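Local coordinates for adhesion and penetration protein autotransporter (Haemophilus influenzae, PDB 3SYJ), which promotes bacterial aggregation and adherence to host cells through its secreted beta-helical passenger domain, and is probably also a serine protease, at residues 464-468 and 469-473; 537-540 and 541-545; 663-667 and 668-672. All blocks are in the same frame, centred on the assembly; numbering follows the deposited sequence.

Contact 1: 464-468 and 469-473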
loop_
_atom_site.group_PDB
_atom_site.type_symbol
_atom_site.label_atom_id
_atom_site.label_comp_id
_atom_site.label_asym_id
_atom_site.label_seq_id
_atom_site.Cartn_x
_atom_site.Cartn_y
_atom_site.Cartn_z
ATOM N N LYS A 464 6.337 42.739 25.870
ATOM C CA LYS A 464 7.286 43.788 26.191
ATOM C C LYS A 464 7.499 43.955 27.687
ATOM O O LYS A 464 7.363 45.053 28.212
ATOM C CB LYS A 464 6.812 45.107 25.590
ATOM C CG LYS A 464 6.565 45.028 24.110
ATOM C CD LYS A 464 6.665 46.402 23.487
ATOM C CE LYS A 464 7.096 46.311 22.032
ATOM N NZ LYS A 464 7.975 47.462 21.651
ATOM N N GLN A 465 7.850 42.868 28.366
ATOM C CA GLN A 465 8.024 42.890 29.817
ATOM C C GLN A 465 9.482 43.037 30.206
ATOM O O GLN A 465 9.807 43.434 31.330
ATOM C CB GLN A 465 7.453 41.616 30.442
ATOM C CG GLN A 465 5.942 41.562 30.444
ATOM C CD GLN A 465 5.338 42.519 31.448
ATOM O OE1 GLN A 465 4.446 43.318 31.122
ATOM N NE2 GLN A 465 5.823 42.454 32.680
ATOM N N PHE A 466 10.357 42.697 29.271
ATOM C CA PHE A 466 11.783 42.748 29.514
ATOM C C PHE A 466 12.519 42.701 28.192
ATOM O O PHE A 466 11.961 42.318 27.168
ATOM C CB PHE A 466 12.228 41.563 30.373
ATOM C CG PHE A 466 11.974 40.232 29.730
ATOM C CD1 PHE A 466 12.940 39.634 28.927
ATOM C CD2 PHE A 466 10.768 39.580 29.910
ATOM C CE1 PHE A 466 12.708 38.405 28.323
ATOM C CE2 PHE A 466 10.529 38.357 29.308
ATOM C CZ PHE A 466 11.507 37.768 28.517
ATOM N N ASP A 467 13.787 43.083 28.240
ATOM C CA ASP A 467 14.668 43.056 27.089
ATOM C C ASP A 467 15.214 41.629 26.969
ATOM O O ASP A 467 15.852 41.129 27.884
ATOM C CB ASP A 467 15.785 44.089 27.312
ATOM C CG ASP A 467 16.797 44.145 26.174
ATOM O OD1 ASP A 467 16.691 43.351 25.207
ATOM O OD2 ASP A 467 17.708 45.000 26.260
ATOM N N THR A 468 14.944 40.965 25.851
ATOM C CA THR A 468 15.307 39.557 25.731
ATOM C C THR A 468 16.817 39.335 25.760
ATOM O O THR A 468 17.277 38.222 25.980
ATOM C CB THR A 468 14.707 38.895 24.480
ATOM O OG1 THR A 468 15.233 39.514 23.307
ATOM C CG2 THR A 468 13.180 39.008 24.489
ATOM N N ASP A 469 17.584 40.396 25.539
ATOM C CA ASP A 469 19.036 40.322 25.654
ATOM C C ASP A 469 19.466 40.255 27.116
ATOM O O ASP A 469 20.594 39.876 27.410
ATOM C CB ASP A 469 19.688 41.540 24.983
ATOM C CG ASP A 469 19.608 41.482 23.464
ATOM O OD1 ASP A 469 19.307 40.388 22.919
ATOM O OD2 ASP A 469 19.849 42.528 22.818
ATOM N N LYS A 470 18.566 40.629 28.021
ATOM C CA LYS A 470 18.862 40.668 29.453
ATOM C C LYS A 470 18.252 39.481 30.228
ATOM O O LYS A 470 18.194 39.495 31.456
ATOM C CB LYS A 470 18.353 41.986 30.049
ATOM C CG LYS A 470 19.089 43.232 29.566
ATOM C CD LYS A 470 20.345 43.460 30.388
ATOM C CE LYS A 470 21.129 44.662 29.888
ATOM N NZ LYS A 470 21.580 44.467 28.478
ATOM N N PHE A 471 17.782 38.468 29.508
ATOM C CA PHE A 471 17.205 37.286 30.128
ATOM C C PHE A 471 18.238 36.178 30.011
ATOM O O PHE A 471 18.879 36.027 28.973
ATOM C CB PHE A 471 15.906 36.891 29.416
ATOM C CG PHE A 471 15.180 35.729 30.053
ATOM C CD1 PHE A 471 14.050 35.943 30.835
ATOM C CD2 PHE A 471 15.613 34.428 29.858
ATOM C CE1 PHE A 471 13.378 34.882 31.424
ATOM C CE2 PHE A 471 14.951 33.358 30.444
ATOM C CZ PHE A 471 13.835 33.582 31.228
ATOM N N TYR A 472 18.422 35.410 31.072
ATOM C CA TYR A 472 19.379 34.315 31.011
ATOM C C TYR A 472 18.930 33.095 31.806
ATOM O O TYR A 472 18.307 33.220 32.869
ATOM C CB TYR A 472 20.762 34.771 31.492
ATOM C CG TYR A 472 20.804 35.137 32.959
ATOM C CD1 TYR A 472 21.145 34.193 33.922
ATOM C CD2 TYR A 472 20.486 36.420 33.381
ATOM C CE1 TYR A 472 21.165 34.520 35.269
ATOM C CE2 TYR A 472 20.510 36.757 34.715
ATOM C CZ TYR A 472 20.852 35.804 35.659
ATOM O OH TYR A 472 20.872 36.150 36.994
ATOM N N PHE A 473 19.248 31.920 31.269
ATOM C CA PHE A 473 19.194 30.682 32.030
ATOM C C PHE A 473 20.573 30.438 32.649
ATOM O O PHE A 473 21.533 30.080 31.961
ATOM C CB PHE A 473 18.794 29.510 31.134
ATOM C CG PHE A 473 17.474 29.697 30.439
ATOM C CD1 PHE A 473 16.311 29.188 30.986
ATOM C CD2 PHE A 473 17.398 30.387 29.237
ATOM C CE1 PHE A 473 15.091 29.362 30.342
ATOM C CE2 PHE A 473 16.183 30.564 28.593
ATOM C CZ PHE A 473 15.032 30.052 29.146
HETATM O O HOH W 1 16.749 43.443 22.306
HETATM O O HOH W 2 18.930 35.993 26.425
HETATM O O HOH W 3 16.990 40.781 21.673
#
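Asp-467 begins an Asx turn laid over a beta turn, at the bend that leads into strand 471-473. Its carbonyl O takes the N-H of Lys-470 at 2.8 Å, closing the beta turn. With CG turned anti to the backbone N (chi1 179°), the carboxylate swings round to the residues ahead, and OD1 receives Asp-469 N at 3.1 Å from well above the carboxylate plane. Asp-467 OD1 and Asp-469 OD2 lie 4.0 Å apart, a like-charge approach probably eased by a water that donates to Asp-467 OD1 and weakly to Asp-469 OD2, and by the salt bridge from Asp-469 OD2 to Lys-490. A second water joins Thr-468 OG1 to Asp-469 OD1, 2.7 Å from each; Thr-468 OG1 is also bonded to the carbonyl of Thr-488. Behind the polar turn, Phe-466 CE1 rests 3.7 Å from Phe-471 CB. The two rings incline to one another at 34°, their centroids 5.4 Å apart, and both side chains touch Ile-449. A polar turn followed by a phenylalanine pair packed on the neighbouring parallel strand 449-452 is in keeping with a corner of a parallel beta-helix, the fold of this passenger domain.

Contact 2: 537-540 and 541-545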
loop_
_atom_site.group_PDB
_atom_site.type_symbol
_atom_site.label_atom_id
_atom_site.label_comp_id
_atom_site.label_asym_id
_atom_site.label_seq_id
_atom_site.Cartn_x
_atom_site.Cartn_y
_atom_site.Cartn_z
ATOM N N ILE A 537 26.282 30.835 17.643
ATOM C CA ILE A 537 25.614 30.899 18.932
ATOM C C ILE A 537 25.059 29.522 19.216
ATOM O O ILE A 537 24.927 28.708 18.306
ATOM C CB ILE A 537 24.474 31.935 18.963
ATOM C CG1 ILE A 537 23.356 31.551 17.988
ATOM C CG2 ILE A 537 25.018 33.316 18.660
ATOM C CD1 ILE A 537 22.232 32.576 17.889
ATOM N N ALA A 538 24.739 29.251 20.473
ATOM C CA ALA A 538 24.319 27.913 20.836
ATOM C C ALA A 538 23.255 27.941 21.912
ATOM O O ALA A 538 23.163 28.888 22.691
ATOM C CB ALA A 538 25.524 27.098 21.301
ATOM N N TYR A 539 22.450 26.889 21.948
ATOM C CA TYR A 539 21.452 26.738 22.983
ATOM C C TYR A 539 21.563 25.325 23.536
ATOM O O TYR A 539 21.315 24.355 22.827
ATOM C CB TYR A 539 20.052 26.985 22.408
ATOM C CG TYR A 539 18.934 26.835 23.416
ATOM C CD1 TYR A 539 18.797 27.740 24.462
ATOM C CD2 TYR A 539 18.000 25.802 23.311
ATOM C CE1 TYR A 539 17.775 27.613 25.386
ATOM C CE2 TYR A 539 16.970 25.667 24.233
ATOM C CZ TYR A 539 16.865 26.579 25.269
ATOM O OH TYR A 539 15.856 26.475 26.205
ATOM N N ASN A 540 21.941 25.216 24.805
ATOM C CA ASN A 540 22.162 23.918 25.435
ATOM C C ASN A 540 20.889 23.260 25.969
ATOM O O ASN A 540 20.923 22.115 26.434
ATOM C CB ASN A 540 23.147 24.070 26.595
ATOM C CG ASN A 540 24.547 24.404 26.134
ATOM O OD1 ASN A 540 24.736 25.174 25.190
ATOM N ND2 ASN A 540 25.542 23.824 26.800
ATOM N N GLY A 541 19.771 23.979 25.909
ATOM C CA GLY A 541 18.559 23.554 26.588
ATOM C C GLY A 541 17.476 22.923 25.731
ATOM O O GLY A 541 17.747 22.357 24.665
ATOM N N TRP A 542 16.239 23.027 26.223
ATOM C CA TRP A 542 15.070 22.426 25.590
ATOM C C TRP A 542 14.099 23.449 24.995
ATOM O O TRP A 542 13.919 24.543 25.540
ATOM C CB TRP A 542 14.308 21.548 26.597
ATOM C CG TRP A 542 14.911 20.197 26.757
ATOM C CD1 TRP A 542 15.910 19.844 27.617
ATOM C CD2 TRP A 542 14.571 19.017 26.026
ATOM N NE1 TRP A 542 16.212 18.517 27.466
ATOM C CE2 TRP A 542 15.405 17.983 26.495
ATOM C CE3 TRP A 542 13.645 18.733 25.020
ATOM C CZ2 TRP A 542 15.341 16.681 25.995
ATOM C CZ3 TRP A 542 13.577 17.438 24.522
ATOM C CH2 TRP A 542 14.425 16.429 25.009
ATOM N N PHE A 543 13.491 23.075 23.871
ATOM C CA PHE A 543 12.326 23.765 23.316
ATOM C C PHE A 543 11.135 22.826 23.382
ATOM O O PHE A 543 11.111 21.796 22.714
ATOM C CB PHE A 543 12.568 24.176 21.865
ATOM C CG PHE A 543 13.527 25.314 21.714
ATOM C CD1 PHE A 543 13.146 26.600 22.054
ATOM C CD2 PHE A 543 14.806 25.103 21.235
ATOM C CE1 PHE A 543 14.025 27.655 21.925
ATOM C CE2 PHE A 543 15.696 26.160 21.096
ATOM C CZ PHE A 543 15.304 27.437 21.441
ATOM N N GLY A 544 10.151 23.166 24.201
ATOM C CA GLY A 544 8.999 22.304 24.374
ATOM C C GLY A 544 9.040 21.653 25.739
ATOM O O GLY A 544 10.110 21.473 26.323
ATOM N N GLU A 545 7.872 21.305 26.257
ATOM C CA GLU A 545 7.775 20.711 27.576
ATOM C C GLU A 545 8.003 19.208 27.492
ATOM O O GLU A 545 7.414 18.530 26.648
ATOM C CB GLU A 545 6.406 21.009 28.184
ATOM C CG GLU A 545 6.190 20.376 29.544
ATOM C CD GLU A 545 7.185 20.866 30.578
ATOM O OE1 GLU A 545 7.149 22.067 30.928
ATOM O OE2 GLU A 545 8.006 20.047 31.040
HETATM O O HOH W 4 19.254 22.749 22.182
#
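Tyr-539 lies flat between the backbone at Gly-541 and the ring of Phe-543. On one face, Gly-541 N sits over the ring centre, 3.6 Å above its plane, and Gly-541 CA makes a CH-pi contact 3.9 Å from the centroid. The aromatic face thus rests on the main chain of Gly-541, and the absence of a side chain there matters near the hydroxyl end of Tyr-539. Phe-543 approaches the opposite face, with its CZ displaced toward the rim; the ring planes are inclined by 36° and the centroids are 4.5 Å apart, an oblique approach. At the far end of the tyrosine, OH donates to Trp-542 O over 2.8 Å, reaching it from above the carbonyl plane. That bond ties the hydroxyl end of the ring to the strand that follows, while a chi1 of 179° points the ring of Tyr-539 away from its own N and on toward Gly-541. A water bonded to Tyr-539 O at 2.7 Å and to Gly-541 O at 2.9 Å bridges the main chain on the two sides of the corner.

Further out, Tyr-539 packs on Ala-499 and Ile-501 of one neighbouring strand and on Leu-570 of another. Tyr-539 and Gly-541 form backbone bonds with strand 567-575, and the corner residue Asn-540 accepts a hydrogen bond at OD1 from Arg-675. Strands 536-539 and 542-543 thus meet at a two-residue corner filled from within by aromatic rings, an arrangement that belongs to the buried interior of the parallel beta-helix.

Contact 3: 663-667 and 668-672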
loop_
_atom_site.group_PDB
_atom_site.type_symbol
_atom_site.label_atom_id
_atom_site.label_comp_id
_atom_site.label_asym_id
_atom_site.label_seq_id
_atom_site.Cartn_x
_atom_site.Cartn_y
_atom_site.Cartn_z
ATOM N N GLY A 663 23.827 12.640 9.528
ATOM C CA GLY A 663 24.816 11.619 9.836
ATOM C C GLY A 663 26.248 12.081 9.657
ATOM O O GLY A 663 26.535 12.923 8.808
ATOM N N VAL A 664 27.152 11.538 10.468
ATOM C CA VAL A 664 28.581 11.734 10.252
ATOM C C VAL A 664 29.167 10.469 9.647
ATOM O O VAL A 664 28.680 9.373 9.912
ATOM C CB VAL A 664 29.326 12.061 11.553
ATOM C CG1 VAL A 664 28.892 13.417 12.077
ATOM C CG2 VAL A 664 29.083 10.971 12.584
ATOM N N VAL A 665 30.211 10.624 8.840
ATOM C CA VAL A 665 30.792 9.497 8.115
ATOM C C VAL A 665 32.107 9.040 8.745
ATOM O O VAL A 665 33.048 9.830 8.875
ATOM C CB VAL A 665 31.054 9.862 6.630
ATOM C CG1 VAL A 665 31.680 8.684 5.900
ATOM C CG2 VAL A 665 29.765 10.304 5.942
ATOM N N PRO A 666 32.180 7.761 9.142
ATOM C CA PRO A 666 33.430 7.233 9.698
ATOM C C PRO A 666 34.580 7.324 8.697
ATOM O O PRO A 666 34.359 7.134 7.503
ATOM C CB PRO A 666 33.093 5.769 9.981
ATOM C CG PRO A 666 31.616 5.743 10.131
ATOM C CD PRO A 666 31.103 6.758 9.164
ATOM N N ASN A 667 35.782 7.621 9.186
ATOM C CA ASN A 667 36.987 7.675 8.352
ATOM C C ASN A 667 37.021 8.825 7.356
ATOM O O ASN A 667 37.753 8.781 6.373
ATOM C CB ASN A 667 37.217 6.342 7.649
ATOM C CG ASN A 667 37.523 5.235 8.623
ATOM O OD1 ASN A 667 36.773 4.266 8.738
ATOM N ND2 ASN A 667 38.621 5.387 9.362
ATOM N N GLN A 668 36.221 9.850 7.622
ATOM C CA GLN A 668 36.286 11.097 6.878
ATOM C C GLN A 668 36.276 12.238 7.871
ATOM O O GLN A 668 36.103 12.029 9.072
ATOM C CB GLN A 668 35.081 11.252 5.959
ATOM C CG GLN A 668 34.948 10.165 4.924
ATOM C CD GLN A 668 33.849 10.461 3.923
ATOM O OE1 GLN A 668 32.997 11.329 4.148
ATOM N NE2 GLN A 668 33.861 9.738 2.807
ATOM N N GLN A 669 36.455 13.450 7.367
ATOM C CA GLN A 669 36.286 14.624 8.200
ATOM C C GLN A 669 34.818 14.996 8.203
ATOM O O GLN A 669 34.146 14.902 7.179
ATOM C CB GLN A 669 37.127 15.793 7.686
ATOM C CG GLN A 669 38.620 15.562 7.822
ATOM C CD GLN A 669 39.425 16.842 7.735
ATOM O OE1 GLN A 669 39.009 17.814 7.095
ATOM N NE2 GLN A 669 40.587 16.850 8.381
ATOM N N ASN A 670 34.321 15.393 9.368
ATOM C CA ASN A 670 32.982 15.936 9.490
ATOM C C ASN A 670 33.071 17.250 10.237
ATOM O O ASN A 670 33.945 17.425 11.085
ATOM C CB ASN A 670 32.077 14.966 10.244
ATOM C CG ASN A 670 32.150 13.555 9.692
ATOM O OD1 ASN A 670 31.318 13.149 8.886
ATOM N ND2 ASN A 670 33.159 12.807 10.117
ATOM N N THR A 671 32.184 18.186 9.917
ATOM C CA THR A 671 32.137 19.442 10.655
ATOM C C THR A 671 31.433 19.224 11.998
ATOM O O THR A 671 30.253 18.887 12.044
ATOM C CB THR A 671 31.437 20.556 9.852
ATOM O OG1 THR A 671 32.105 20.736 8.596
ATOM C CG2 THR A 671 31.473 21.861 10.623
ATOM N N ILE A 672 32.169 19.391 13.091
ATOM C CA ILE A 672 31.609 19.155 14.417
ATOM C C ILE A 672 31.494 20.470 15.192
ATOM O O ILE A 672 32.466 21.219 15.307
ATOM C CB ILE A 672 32.463 18.145 15.216
ATOM C CG1 ILE A 672 32.627 16.837 14.438
ATOM C CG2 ILE A 672 31.855 17.881 16.592
ATOM C CD1 ILE A 672 31.328 16.173 14.070
#
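Asn-670 turns its carboxamide back over the main chain of Val-664 and Val-665, at the point where a loop leaves the beta-solenoid and enters the antiparallel hairpin of strands 669-675 and 682-688. The return of the chain is a type II beta turn from Val-665 to Gln-668, with Asn-667 at its third position in the left-handed region (phi 69°). The turn's own bond, Gln-668 N to Val-665 O, is weak at 3.4 Å, and the asparagine side chain of Asn-670 supplies firmer ties. Asn-670 OD1 accepts Val-665 N at 2.8 Å in a nearly straight bond, while Asn-670 ND2 donates to Val-665 O at 3.2 Å, the acceptor lying almost in the amide plane. One carboxamide therefore grips both polar backbone atoms of a single residue, which fixes the rotation of the amide and leaves Val-665 O with two donors. Val-664 crosses this side chain at about a right angle, its CB 3.5 Å from Asn-670 OD1. Beyond, the strand runs on to the Cys-673–Cys-684 disulfide between the two hairpin strands, and Ile-672 packs on Val-687 of the partner strand.

Across the turn, Gln-668 extends its chain past CG and brings its amide obliquely across Val-665, whose CG1 stands 3.4 Å from Gln-668 CD.

The three contacts follow one another along the passenger domain without touching. Contacts 1 and 2 are close, with centres 16 Å apart and nearest atoms about 5 Å apart, and they share neighbours: strand 493-494 pairs with strand 471-473 and is touched by Tyr-539, while Phe-473 and Tyr-539 both pack on Ala-499 and Ile-501. Contact 3 lies farther off, its centre 24 Å from that of contact 2 and 37 Å from that of contact 1. Its hairpin strand still reaches back, since Arg-675 at the end of strand 669-675 bonds to Asn-540 of contact 2. None lies at the protease site, where Ser-218 is the probable nucleophile; all three concern the beta-helical part and its hairpin.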